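Local coordinates for glycerol trinitrate reductase (Agrobacterium tumefaciens, PDB 5EPD), which probably acts as an FMN-dependent old yellow enzyme that reduces glycerol trinitrate, captured here without its flavin, at residues T36-R48 with L333-V347. Sequence-based numbering, arbitrary orientation.
Sequences TLANRIVMAPLTR and LIAFGRPFIANPDLV
Met-43 lies against the ring of Phe-340, its CB 3.8 Å from the ring centroid and 12° off the normal, a CH-pi contact over the face. With CG anti to the backbone N (chi1 178°), the extended chain carries SD past CG and CD1 of the ring into an oblique Met-aromatic contact 4.6 Å from the centroid. Leu-346 CD2 covers the opposite face near the rim. At the ring edge Ile-41 CG2 lies 3.7 Å from Phe-340 CZ and also touches Phe-336 CD1, while Ile-41 CD1 reaches both methyls of Val-347. Inside the barrel, Val-42 packs against Ala-335, and Val-42 CG2 meets CB of Leu-333. Leu-333 CD1 touches Leu-37 CD1, their side chains crossing at about a right angle.

Strands 41-43 and 333-336 pair in parallel, closing the TIM barrel. Four backbone hydrogen bonds join them: Arg-40 O and Val-42 O accept from Ile-334 N and Phe-336 N, and Val-42 N and Ala-44 N donate to Ile-334 O and Phe-336 O. Extended Arg-40 lays CG against Leu-333 CD2 and donates from NH1 to Asp-332 O. Asn-39 OD1 accepts from Ile-41 N at 3.0 Å in an Asx turn, and ND2 donates to Ser-70 O.

Farther out, Leu-46 CD1 meets Ile-341 CG1. Bends at chi2 and chi3 turn the Arg-48 guanidinium toward Ile-341, whose CG2 lies 3.7 Å from NH1 and CD1 over one face. NH1 donates at 2.8 Å to a water bridging to Ile-341 O; NE and NH2 donate to the carbonyls of Ile-364 and Gly-371. The first and last strands are thus joined by backbone hydrogen bonds with apolar packing on both sheet faces, whereas the arginine ties helix 338-342 to C-terminal loops through neutral carbonyls and water.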
loop_
_atom_site.group_PDB
_atom_site.type_symbol
_atom_site.label_atom_id
_atom_site.label_comp_id
_atom_site.label_asym_id
_atom_site.label_seq_id
_atom_site.Cartn_x
_atom_site.Cartn_y
_atom_site.Cartn_z
ATOM N N THR A 36 14.255 5.756 -12.380
ATOM C CA THR A 36 15.222 6.608 -11.712
ATOM C C THR A 36 14.437 7.505 -10.747
ATOM O O THR A 36 13.401 8.077 -11.135
ATOM C CB THR A 36 16.018 7.452 -12.759
ATOM O OG1 THR A 36 17.098 8.145 -12.117
ATOM C CG2 THR A 36 15.115 8.461 -13.521
ATOM N N LEU A 37 14.914 7.608 -9.503
ATOM C CA LEU A 37 14.238 8.391 -8.455
ATOM C C LEU A 37 15.048 9.629 -8.123
ATOM O O LEU A 37 16.255 9.545 -7.997
ATOM C CB LEU A 37 14.051 7.576 -7.169
ATOM C CG LEU A 37 13.338 6.222 -7.229
ATOM C CD1 LEU A 37 13.123 5.665 -5.819
ATOM C CD2 LEU A 37 12.011 6.312 -7.958
ATOM N N ALA A 38 14.374 10.760 -7.941
ATOM C CA ALA A 38 15.059 12.024 -7.627
ATOM C C ALA A 38 15.723 11.994 -6.246
ATOM O O ALA A 38 16.699 12.677 -6.029
ATOM C CB ALA A 38 14.094 13.200 -7.737
ATOM N N ASN A 39 15.199 11.188 -5.328
ATOM C CA ASN A 39 15.765 11.063 -3.977
ATOM C C ASN A 39 15.235 9.762 -3.338
ATOM O O ASN A 39 14.503 8.989 -3.964
ATOM C CB ASN A 39 15.417 12.292 -3.121
ATOM C CG ASN A 39 13.918 12.520 -3.027
ATOM O OD1 ASN A 39 13.169 11.622 -2.609
ATOM N ND2 ASN A 39 13.460 13.694 -3.450
ATOM N N ARG A 40 15.597 9.544 -2.087
ATOM C CA ARG A 40 15.346 8.281 -1.434
ATOM C C ARG A 40 14.145 8.356 -0.499
ATOM O O ARG A 40 13.908 7.441 0.321
ATOM C CB ARG A 40 16.606 7.843 -0.667
ATOM C CG ARG A 40 17.716 7.350 -1.576
ATOM C CD ARG A 40 18.931 6.944 -0.763
ATOM N NE ARG A 40 20.038 6.616 -1.653
ATOM C CZ ARG A 40 20.466 5.382 -1.950
ATOM N NH1 ARG A 40 19.915 4.293 -1.405
ATOM N NH2 ARG A 40 21.489 5.237 -2.797
ATOM N N ILE A 41 13.388 9.442 -0.611
ATOM C CA ILE A 41 12.196 9.623 0.237
ATOM C C ILE A 41 10.926 9.116 -0.477
ATOM O O ILE A 41 10.578 9.544 -1.596
ATOM C CB ILE A 41 12.037 11.087 0.689
ATOM C CG1 ILE A 41 13.274 11.535 1.468
ATOM C CG2 ILE A 41 10.790 11.250 1.547
ATOM C CD1 ILE A 41 13.399 13.041 1.517
ATOM N N VAL A 42 10.244 8.177 0.179
ATOM C CA VAL A 42 9.015 7.611 -0.359
ATOM C C VAL A 42 7.788 8.108 0.414
ATOM O O VAL A 42 7.793 8.183 1.657
ATOM C CB VAL A 42 9.104 6.081 -0.336
ATOM C CG1 VAL A 42 7.840 5.449 -0.891
ATOM C CG2 VAL A 42 10.346 5.652 -1.113
ATOM N N MET A 43 6.760 8.487 -0.335
ATOM C CA MET A 43 5.463 8.771 0.252
ATOM C C MET A 43 4.702 7.460 0.368
ATOM O O MET A 43 4.343 6.834 -0.629
ATOM C CB MET A 43 4.657 9.770 -0.589
ATOM C CG MET A 43 3.264 10.037 -0.022
ATOM S SD MET A 43 2.456 11.329 -0.968
ATOM C CE MET A 43 0.775 11.148 -0.384
ATOM N N ALA A 44 4.438 7.069 1.597
ATOM C CA ALA A 44 3.766 5.819 1.850
ATOM C C ALA A 44 2.276 5.878 1.446
ATOM O O ALA A 44 1.680 6.972 1.322
ATOM C CB ALA A 44 3.911 5.483 3.317
ATOM N N PRO A 45 1.665 4.697 1.237
ATOM C CA PRO A 45 0.234 4.606 0.910
ATOM C C PRO A 45 -0.612 5.079 2.076
ATOM O O PRO A 45 -0.452 4.599 3.220
ATOM C CB PRO A 45 0.024 3.122 0.657
ATOM C CG PRO A 45 1.055 2.466 1.526
ATOM C CD PRO A 45 2.265 3.358 1.425
ATOM N N LEU A 46 -1.475 6.053 1.782
ATOM C CA LEU A 46 -2.346 6.652 2.768
ATOM C C LEU A 46 -3.781 6.759 2.224
ATOM O O LEU A 46 -4.078 7.467 1.236
ATOM C CB LEU A 46 -1.827 8.008 3.167
ATOM C CG LEU A 46 -0.460 8.086 3.840
ATOM C CD1 LEU A 46 0.164 9.447 3.551
ATOM C CD2 LEU A 46 -0.504 7.836 5.344
ATOM N N THR A 47 -4.665 6.018 2.860
ATOM C CA THR A 47 -6.066 6.092 2.557
ATOM C C THR A 47 -6.674 7.446 2.947
ATOM O O THR A 47 -6.524 7.906 4.111
ATOM C CB THR A 47 -6.834 4.990 3.302
ATOM O OG1 THR A 47 -6.330 3.693 2.934
ATOM C CG2 THR A 47 -8.298 5.088 2.965
ATOM N N ARG A 48 -7.405 8.047 1.992
ATOM C CA ARG A 48 -8.082 9.369 2.176
ATOM C C ARG A 48 -9.618 9.382 1.956
ATOM O O ARG A 48 -10.282 10.350 2.320
ATOM C CB ARG A 48 -7.426 10.434 1.262
ATOM C CG ARG A 48 -5.903 10.549 1.360
ATOM C CD ARG A 48 -5.390 10.628 2.796
ATOM N NE ARG A 48 -5.980 11.756 3.511
ATOM C CZ ARG A 48 -5.477 12.986 3.509
ATOM N NH1 ARG A 48 -4.358 13.246 2.833
ATOM N NH2 ARG A 48 -6.087 13.968 4.190
ATOM N N LEU A 333 15.546 2.925 0.665
ATOM C CA LEU A 333 14.594 4.032 0.652
ATOM C C LEU A 333 13.876 4.082 2.008
ATOM O O LEU A 333 13.787 3.069 2.726
ATOM C CB LEU A 333 13.585 3.826 -0.469
ATOM C CG LEU A 333 14.181 3.556 -1.854
ATOM C CD1 LEU A 333 13.083 3.228 -2.850
ATOM C CD2 LEU A 333 14.967 4.772 -2.326
ATOM N N ILE A 334 13.385 5.256 2.384
ATOM C CA ILE A 334 12.589 5.353 3.594
ATOM C C ILE A 334 11.269 6.045 3.253
ATOM O O ILE A 334 11.245 7.063 2.549
ATOM C CB ILE A 334 13.363 5.962 4.784
ATOM C CG1 ILE A 334 12.408 6.431 5.883
ATOM C CG2 ILE A 334 14.225 7.122 4.340
ATOM C CD1 ILE A 334 12.843 6.029 7.280
ATOM N N ALA A 335 10.172 5.416 3.711
ATOM C CA ALA A 335 8.823 5.852 3.418
ATOM C C ALA A 335 8.281 6.531 4.654
ATOM O O ALA A 335 8.381 5.970 5.727
ATOM C CB ALA A 335 7.958 4.671 3.025
ATOM N N PHE A 336 7.726 7.736 4.469
ATOM C CA PHE A 336 7.111 8.573 5.509
ATOM C C PHE A 336 5.623 8.635 5.228
ATOM O O PHE A 336 5.210 8.759 4.069
ATOM C CB PHE A 336 7.651 10.010 5.431
ATOM C CG PHE A 336 9.110 10.132 5.740
ATOM C CD1 PHE A 336 10.057 9.834 4.778
ATOM C CD2 PHE A 336 9.539 10.532 7.000
ATOM C CE1 PHE A 336 11.401 9.929 5.062
ATOM C CE2 PHE A 336 10.891 10.622 7.296
ATOM C CZ PHE A 336 11.824 10.314 6.325
ATOM N N GLY A 337 4.812 8.575 6.278
ATOM C CA GLY A 337 3.344 8.504 6.123
ATOM C C GLY A 337 2.647 9.827 6.409
ATOM O O GLY A 337 2.560 10.697 5.540
ATOM N N ARG A 338 2.160 10.000 7.632
ATOM C CA ARG A 338 1.417 11.217 7.965
ATOM C C ARG A 338 2.136 12.530 7.627
ATOM O O ARG A 338 1.497 13.478 7.204
ATOM C CB ARG A 338 0.984 11.205 9.445
ATOM C CG ARG A 338 -0.086 10.157 9.748
ATOM C CD ARG A 338 -0.879 10.472 10.998
ATOM N NE ARG A 338 -2.064 9.613 11.085
ATOM C CZ ARG A 338 -3.091 9.789 11.924
ATOM N NH1 ARG A 338 -3.115 10.817 12.787
ATOM N NH2 ARG A 338 -4.123 8.929 11.881
ATOM N N PRO A 339 3.470 12.600 7.824
ATOM C CA PRO A 339 4.119 13.881 7.517
ATOM C C PRO A 339 3.843 14.394 6.104
ATOM O O PRO A 339 3.762 15.588 5.912
ATOM C CB PRO A 339 5.607 13.557 7.704
ATOM C CG PRO A 339 5.617 12.519 8.776
ATOM C CD PRO A 339 4.402 11.676 8.514
ATOM N N PHE A 340 3.726 13.503 5.126
ATOM C CA PHE A 340 3.388 13.878 3.758
ATOM C C PHE A 340 1.950 14.413 3.638
ATOM O O PHE A 340 1.639 15.160 2.696
ATOM C CB PHE A 340 3.550 12.683 2.815
ATOM C CG PHE A 340 4.880 12.627 2.140
ATOM C CD1 PHE A 340 5.216 13.561 1.159
ATOM C CD2 PHE A 340 5.796 11.635 2.461
ATOM C CE1 PHE A 340 6.457 13.524 0.533
ATOM C CE2 PHE A 340 7.028 11.593 1.838
ATOM C CZ PHE A 340 7.355 12.540 0.872
ATOM N N ILE A 341 1.060 14.004 4.552
ATOM C CA ILE A 341 -0.296 14.577 4.587
ATOM C C ILE A 341 -0.205 16.097 4.841
ATOM O O ILE A 341 -0.726 16.926 4.069
ATOM C CB ILE A 341 -1.187 13.918 5.668
ATOM C CG1 ILE A 341 -1.404 12.422 5.372
ATOM C CG2 ILE A 341 -2.528 14.645 5.753
ATOM C CD1 ILE A 341 -2.299 11.718 6.371
ATOM N N ALA A 342 0.490 16.459 5.916
ATOM C CA ALA A 342 0.483 17.850 6.369
ATOM C C ALA A 342 1.571 18.741 5.720
ATOM O O ALA A 342 1.434 19.942 5.719
ATOM C CB ALA A 342 0.584 17.898 7.889
ATOM N N ASN A 343 2.625 18.150 5.166
ATOM C CA ASN A 343 3.732 18.902 4.514
ATOM C C ASN A 343 3.940 18.464 3.057
ATOM O O ASN A 343 4.659 17.483 2.807
ATOM C CB ASN A 343 5.035 18.712 5.290
ATOM C CG ASN A 343 4.856 18.951 6.788
ATOM O OD1 ASN A 343 5.154 20.035 7.309
ATOM N ND2 ASN A 343 4.316 17.956 7.480
ATOM N N PRO A 344 3.311 19.176 2.091
ATOM C CA PRO A 344 3.497 18.776 0.676
ATOM C C PRO A 344 4.953 18.931 0.218
ATOM O O PRO A 344 5.424 18.204 -0.686
ATOM C CB PRO A 344 2.548 19.711 -0.112
ATOM C CG PRO A 344 2.209 20.834 0.828
ATOM C CD PRO A 344 2.353 20.288 2.247
ATOM N N ASP A 345 5.638 19.877 0.864
ATOM C CA ASP A 345 7.047 20.154 0.633
ATOM C C ASP A 345 7.968 19.428 1.652
ATOM O O ASP A 345 9.049 19.924 1.974
ATOM C CB ASP A 345 7.284 21.687 0.625
ATOM C CG ASP A 345 6.825 22.380 1.915
ATOM O OD1 ASP A 345 5.854 21.920 2.561
ATOM O OD2 ASP A 345 7.415 23.429 2.274
ATOM N N LEU A 346 7.525 18.255 2.138
ATOM C CA LEU A 346 8.256 17.472 3.128
ATOM C C LEU A 346 9.709 17.240 2.750
ATOM O O LEU A 346 10.590 17.354 3.607
ATOM C CB LEU A 346 7.604 16.085 3.366
ATOM C CG LEU A 346 8.268 15.226 4.461
ATOM C CD1 LEU A 346 8.191 15.916 5.815
ATOM C CD2 LEU A 346 7.613 13.865 4.524
ATOM N N VAL A 347 9.962 16.892 1.485
ATOM C CA VAL A 347 11.337 16.658 1.054
ATOM C C VAL A 347 12.188 17.909 1.331
ATOM O O VAL A 347 13.210 17.840 2.024
ATOM C CB VAL A 347 11.441 16.231 -0.437
ATOM C CG1 VAL A 347 12.903 16.046 -0.845
ATOM C CG2 VAL A 347 10.720 14.916 -0.636
HETATM O O HOH W 1 -3.332 15.892 2.729
#